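Local coordinates for protein lysine specific cysteine protease (Porphyromonas gingivalis, PDB 3M1H) that cleaves proteins after lysine and may act as a virulence factor, this chain being its K3 cleaved adhesin domain, a calcium-binding beta jelly roll, at residues A[3-15]-A[166-178]. Numbering follows the deposited sequence. Where two conformers were deposited one is given.
Sequences AEVLNEDFENGIP and FWINLDDVVITSG. With CA (calcium ion), chain F; NA (sodium ion), chain G.
Asp171 and the Asp9 carbonyl grip one calcium ion from two segments far apart in sequence, strand 167-177 and the loop after strand 6-8. Asp171 chelates it through both carboxylate oxygens, OD1 at 2.5 Å, while Asp9 O binds at 2.4 Å and Glu11, its chain bent back at chi2 (-58°), adds OE2. A water on the metal donates to Asp172 OD1, and Ser46 and Ile48 complete the site. The backbone N-H of Asp172 also meets Asp171 OD1 from above the carboxylate plane, adding to the calcium's hold on that group; Asp9 OD1 likewise takes the Glu11 N-H, an Asx turn consistent with bringing Glu11 round toward the metal.

Beside the metal, the Phe10 ring presents its edge to Asp171 OD1 and to Val173 CG2, the latter 3.9 Å from CE2. Glu8 CG lies over one ring face, and Glu8 OE2 curls round to accept from Phe10 N at 2.8 Å.

From here the strands run antiparallel. Glu8 N reaches Val173 O at 2.9 Å, and Leu6 pairs with Ile175. Ile175 O accepts from both Val5 and Leu6, a classic beta bulge, whereas Asp172 and Val173 opposite Glu8 form a G1 bulge. On one face Leu6 CD2 lies alongside Ile175 CD1; on the other, the Asn7 amide rests on Val174 CG2, held by an almost straight bond from ND2 to Glu4 OE1 (3.0 Å). Asn7 O also binds a sodium ion.

Asp172 OD2 is hydrogen-bonded to His44 ND1. Strand 4-8 flanks the carboxy-terminal strand 167-177 of the jelly roll, which also pairs with strands 50-53 and 79-87, while Val173 packs against Leu81 of strand 79-87 and Phe157 of strand 154-160 in the facing sheet.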
loop_
_atom_site.group_PDB
_atom_site.type_symbol
_atom_site.label_atom_id
_atom_site.label_comp_id
_atom_site.label_asym_id
_atom_site.label_seq_id
_atom_site.Cartn_x
_atom_site.Cartn_y
_atom_site.Cartn_z
ATOM N N ALA A 3 -13.417 -19.317 -2.267
ATOM C CA ALA A 3 -14.271 -18.442 -1.413
ATOM C C ALA A 3 -13.487 -17.209 -0.982
ATOM O O ALA A 3 -12.392 -17.321 -0.423
ATOM C CB ALA A 3 -14.744 -19.195 -0.188
ATOM N N GLU A 4 -14.051 -16.035 -1.216
ATOM C CA GLU A 4 -13.363 -14.799 -0.879
ATOM C C GLU A 4 -13.676 -14.480 0.554
ATOM O O GLU A 4 -14.827 -14.531 0.978
ATOM C CB GLU A 4 -13.808 -13.635 -1.764
ATOM C CG GLU A 4 -13.473 -13.793 -3.216
ATOM C CD GLU A 4 -13.781 -12.555 -4.038
ATOM O OE1 GLU A 4 -14.421 -11.601 -3.526
ATOM O OE2 GLU A 4 -13.354 -12.562 -5.207
ATOM N N VAL A 5 -12.644 -14.166 1.314
ATOM C CA VAL A 5 -12.811 -13.725 2.692
ATOM C C VAL A 5 -12.572 -12.227 2.851
ATOM O O VAL A 5 -12.971 -11.663 3.863
ATOM C CB VAL A 5 -11.882 -14.501 3.661
ATOM C CG1 VAL A 5 -12.192 -16.011 3.574
ATOM C CG2 VAL A 5 -10.413 -14.208 3.375
ATOM N N LEU A 6 -11.949 -11.590 1.853
ATOM C CA LEU A 6 -11.740 -10.149 1.866
ATOM C C LEU A 6 -11.773 -9.659 0.427
ATOM O O LEU A 6 -11.250 -10.301 -0.454
ATOM C CB LEU A 6 -10.389 -9.784 2.521
ATOM C CG LEU A 6 -10.161 -8.354 3.011
ATOM C CD1 LEU A 6 -11.116 -8.037 4.160
ATOM C CD2 LEU A 6 -8.696 -8.125 3.427
ATOM N N ASN A 7 -12.415 -8.521 0.193
ATOM C CA ASN A 7 -12.474 -7.919 -1.132
ATOM C C ASN A 7 -12.721 -6.448 -0.897
ATOM O O ASN A 7 -13.845 -6.016 -0.623
ATOM C CB ASN A 7 -13.551 -8.544 -2.017
ATOM C CG ASN A 7 -13.513 -7.997 -3.439
ATOM O OD1 ASN A 7 -13.170 -6.839 -3.657
ATOM N ND2 ASN A 7 -13.852 -8.837 -4.408
ATOM N N GLU A 8 -11.642 -5.680 -0.961
ATOM C CA GLU A 8 -11.690 -4.270 -0.625
ATOM C C GLU A 8 -11.277 -3.380 -1.798
ATOM O O GLU A 8 -10.124 -3.444 -2.307
ATOM C CB GLU A 8 -10.787 -3.983 0.568
ATOM C CG GLU A 8 -10.912 -2.560 1.069
ATOM C CD GLU A 8 -12.375 -2.163 1.265
ATOM O OE1 GLU A 8 -13.086 -2.909 1.965
ATOM O OE2 GLU A 8 -12.774 -1.121 0.718
ATOM N N ASP A 9 -12.206 -2.509 -2.185
ATOM C CA ASP A 9 -12.028 -1.603 -3.316
ATOM C C ASP A 9 -11.713 -0.173 -2.882
ATOM O O ASP A 9 -11.509 0.685 -3.725
ATOM C CB ASP A 9 -13.239 -1.632 -4.290
ATOM C CG ASP A 9 -14.555 -1.268 -3.626
ATOM O OD1 ASP A 9 -14.559 -0.618 -2.553
ATOM O OD2 ASP A 9 -15.600 -1.654 -4.239
ATOM N N PHE A 10 -11.748 0.078 -1.588
ATOM C CA PHE A 10 -11.473 1.393 -0.976
ATOM C C PHE A 10 -12.435 2.508 -1.374
ATOM O O PHE A 10 -12.178 3.669 -1.064
ATOM C CB PHE A 10 -9.991 1.809 -1.164
ATOM C CG PHE A 10 -9.047 0.809 -0.554
ATOM C CD1 PHE A 10 -8.794 0.824 0.807
ATOM C CD2 PHE A 10 -8.441 -0.159 -1.324
ATOM C CE1 PHE A 10 -7.962 -0.110 1.423
ATOM C CE2 PHE A 10 -7.619 -1.108 -0.716
ATOM C CZ PHE A 10 -7.379 -1.081 0.647
ATOM N N GLU A 11 -13.570 2.157 -2.002
ATOM C CA GLU A 11 -14.451 3.192 -2.495
ATOM C C GLU A 11 -15.171 3.945 -1.367
ATOM O O GLU A 11 -15.619 5.075 -1.586
ATOM C CB GLU A 11 -15.425 2.620 -3.512
ATOM C CG GLU A 11 -14.718 2.070 -4.754
ATOM C CD GLU A 11 -13.863 3.099 -5.485
ATOM O OE1 GLU A 11 -14.314 4.252 -5.713
ATOM O OE2 GLU A 11 -12.708 2.773 -5.882
ATOM N N ASN A 12 -15.228 3.348 -0.181
ATOM C CA ASN A 12 -15.636 4.068 1.023
ATOM C C ASN A 12 -14.516 4.457 1.973
ATOM O O ASN A 12 -14.722 4.648 3.180
ATOM C CB ASN A 12 -16.718 3.257 1.730
ATOM C CG ASN A 12 -17.929 3.091 0.850
ATOM O OD1 ASN A 12 -18.535 4.088 0.446
ATOM N ND2 ASN A 12 -18.238 1.867 0.484
ATOM N N GLY A 13 -13.320 4.630 1.419
ATOM C CA GLY A 13 -12.132 4.915 2.234
ATOM C C GLY A 13 -11.534 3.650 2.824
ATOM O O GLY A 13 -11.944 2.544 2.489
ATOM N N ILE A 14 -10.542 3.851 3.690
ATOM C CA ILE A 14 -10.000 2.771 4.495
ATOM C C ILE A 14 -11.098 2.378 5.480
ATOM O O ILE A 14 -11.503 3.207 6.301
ATOM C CB ILE A 14 -8.750 3.169 5.274
ATOM C CG1 ILE A 14 -7.627 3.622 4.335
ATOM C CG2 ILE A 14 -8.301 1.995 6.111
ATOM C CD1 ILE A 14 -6.409 4.171 5.039
ATOM N N PRO A 15 -11.583 1.138 5.403
ATOM C CA PRO A 15 -12.642 0.762 6.335
ATOM C C PRO A 15 -12.147 0.804 7.783
ATOM O O PRO A 15 -10.955 0.566 8.062
ATOM C CB PRO A 15 -13.007 -0.663 5.881
ATOM C CG PRO A 15 -12.459 -0.785 4.478
ATOM C CD PRO A 15 -11.215 0.016 4.530
ATOM N N PHE A 166 7.459 9.804 -4.917
ATOM C CA PHE A 166 6.202 10.511 -4.778
ATOM C C PHE A 166 5.217 9.733 -3.887
ATOM O O PHE A 166 5.348 9.802 -2.699
ATOM C CB PHE A 166 5.636 10.927 -6.144
ATOM C CG PHE A 166 4.521 11.921 -6.066
ATOM C CD1 PHE A 166 4.681 13.092 -5.353
ATOM C CD2 PHE A 166 3.294 11.703 -6.698
ATOM C CE1 PHE A 166 3.677 14.019 -5.282
ATOM C CE2 PHE A 166 2.275 12.641 -6.635
ATOM C CZ PHE A 166 2.472 13.815 -5.914
ATOM N N TRP A 167 4.252 9.002 -4.448
ATOM C CA TRP A 167 3.355 8.149 -3.649
ATOM C C TRP A 167 3.263 6.775 -4.295
ATOM O O TRP A 167 3.448 6.662 -5.523
ATOM C CB TRP A 167 1.942 8.723 -3.568
ATOM C CG TRP A 167 1.766 10.048 -2.888
ATOM C CD1 TRP A 167 2.124 11.285 -3.330
ATOM C CD2 TRP A 167 1.110 10.241 -1.646
ATOM N NE1 TRP A 167 1.724 12.265 -2.427
ATOM C CE2 TRP A 167 1.123 11.626 -1.364
ATOM C CE3 TRP A 167 0.537 9.360 -0.713
ATOM C CZ2 TRP A 167 0.552 12.143 -0.211
ATOM C CZ3 TRP A 167 -0.036 9.881 0.430
ATOM C CH2 TRP A 167 -0.004 11.262 0.673
ATOM N N ILE A 168 3.035 5.762 -3.453
ATOM C CA ILE A 168 2.643 4.409 -3.858
ATOM C C ILE A 168 1.123 4.271 -3.643
ATOM O O ILE A 168 0.587 4.757 -2.640
ATOM C CB ILE A 168 3.459 3.329 -3.162
ATOM C CG1 ILE A 168 3.071 1.948 -3.713
ATOM C CG2 ILE A 168 3.324 3.352 -1.652
ATOM C CD1 ILE A 168 4.116 0.868 -3.318
ATOM N N ASN A 169 0.462 3.613 -4.587
ATOM C CA ASN A 169 -0.979 3.369 -4.534
ATOM C C ASN A 169 -1.293 1.879 -4.509
ATOM O O ASN A 169 -0.618 1.081 -5.163
ATOM C CB ASN A 169 -1.661 3.931 -5.756
ATOM C CG ASN A 169 -1.501 5.405 -5.937
ATOM O OD1 ASN A 169 -1.525 6.160 -4.988
ATOM N ND2 ASN A 169 -1.397 5.830 -7.182
ATOM N N LEU A 170 -2.349 1.517 -3.769
ATOM C CA LEU A 170 -2.836 0.162 -3.652
ATOM C C LEU A 170 -4.348 0.170 -3.911
ATOM O O LEU A 170 -5.030 1.128 -3.511
ATOM C CB LEU A 170 -2.532 -0.318 -2.236
ATOM C CG LEU A 170 -3.089 -1.645 -1.751
ATOM C CD1 LEU A 170 -2.469 -2.830 -2.491
ATOM C CD2 LEU A 170 -2.892 -1.762 -0.223
ATOM N N ASP A 171 -4.852 -0.876 -4.549
ATOM C CA ASP A 171 -6.315 -0.985 -4.766
ATOM C C ASP A 171 -6.675 -2.451 -4.947
ATOM O O ASP A 171 -5.833 -3.321 -5.196
ATOM C CB ASP A 171 -6.717 -0.118 -5.959
ATOM C CG ASP A 171 -8.219 0.343 -5.946
ATOM O OD1 ASP A 171 -8.945 -0.043 -5.036
ATOM O OD2 ASP A 171 -8.575 1.146 -6.860
ATOM N N ASP A 172 -7.978 -2.732 -4.821
ATOM C CA ASP A 172 -8.548 -4.027 -5.199
ATOM C C ASP A 172 -7.814 -5.213 -4.526
ATOM O O ASP A 172 -7.294 -6.116 -5.181
ATOM C CB ASP A 172 -8.624 -4.137 -6.718
ATOM C CG ASP A 172 -9.684 -3.231 -7.328
ATOM O OD1 ASP A 172 -10.684 -2.927 -6.635
ATOM O OD2 ASP A 172 -9.552 -2.871 -8.506
ATOM N N VAL A 173 -7.799 -5.175 -3.200
ATOM C CA VAL A 173 -7.213 -6.233 -2.374
ATOM C C VAL A 173 -8.224 -7.353 -2.208
ATOM O O VAL A 173 -9.292 -7.132 -1.668
ATOM C CB VAL A 173 -6.821 -5.681 -1.007
ATOM C CG1 VAL A 173 -6.272 -6.803 -0.100
ATOM C CG2 VAL A 173 -5.787 -4.548 -1.133
ATOM N N VAL A 174 -7.876 -8.552 -2.655
ATOM C CA VAL A 174 -8.758 -9.722 -2.581
ATOM C C VAL A 174 -7.997 -10.887 -1.926
ATOM O O VAL A 174 -6.848 -11.143 -2.295
ATOM C CB VAL A 174 -9.254 -10.162 -3.963
ATOM C CG1 VAL A 174 -10.233 -11.317 -3.826
ATOM C CG2 VAL A 174 -9.943 -8.987 -4.715
ATOM N N ILE A 175 -8.614 -11.546 -0.946
ATOM C CA ILE A 175 -8.048 -12.730 -0.274
ATOM C C ILE A 175 -9.085 -13.840 -0.372
ATOM O O ILE A 175 -10.262 -13.658 -0.021
ATOM C CB ILE A 175 -7.664 -12.466 1.193
ATOM C CG1 ILE A 175 -6.605 -11.351 1.268
ATOM C CG2 ILE A 175 -7.176 -13.797 1.852
ATOM C CD1 ILE A 175 -6.158 -10.991 2.657
ATOM N N THR A 176 -8.632 -14.975 -0.896
ATOM C CA THR A 176 -9.467 -16.150 -1.047
ATOM C C THR A 176 -8.904 -17.236 -0.150
ATOM O O THR A 176 -7.699 -17.304 0.048
ATOM C CB THR A 176 -9.473 -16.650 -2.505
ATOM O OG1 THR A 176 -8.159 -17.099 -2.867
ATOM C CG2 THR A 176 -9.894 -15.538 -3.457
ATOM N N SER A 177 -9.766 -18.090 0.373
ATOM C CA SER A 177 -9.291 -19.154 1.277
ATOM C C SER A 177 -9.042 -20.418 0.478
ATOM O O SER A 177 -9.586 -20.587 -0.618
ATOM C CB SER A 177 -10.287 -19.405 2.399
ATOM O OG SER A 177 -11.582 -19.598 1.868
ATOM N N GLY A 178 -8.204 -21.291 1.028
ATOM C CA GLY A 178 -7.904 -22.586 0.422
ATOM C C GLY A 178 -6.416 -22.735 0.189
ATOM O O GLY A 178 -5.781 -21.849 -0.392
HETATM CA CA CA F . -10.779 1.445 -5.875
HETATM NA NA NA G . -15.925 -4.932 -0.950
HETATM O O HOH W 1 -14.699 -4.729 -3.154
HETATM O O HOH W 2 -16.987 -3.436 -2.556
HETATM O O HOH W 3 -14.910 -3.079 -0.640
HETATM O O HOH W 4 -11.702 -0.463 -6.948
HETATM O O HOH W 5 -16.751 -6.744 -2.337
#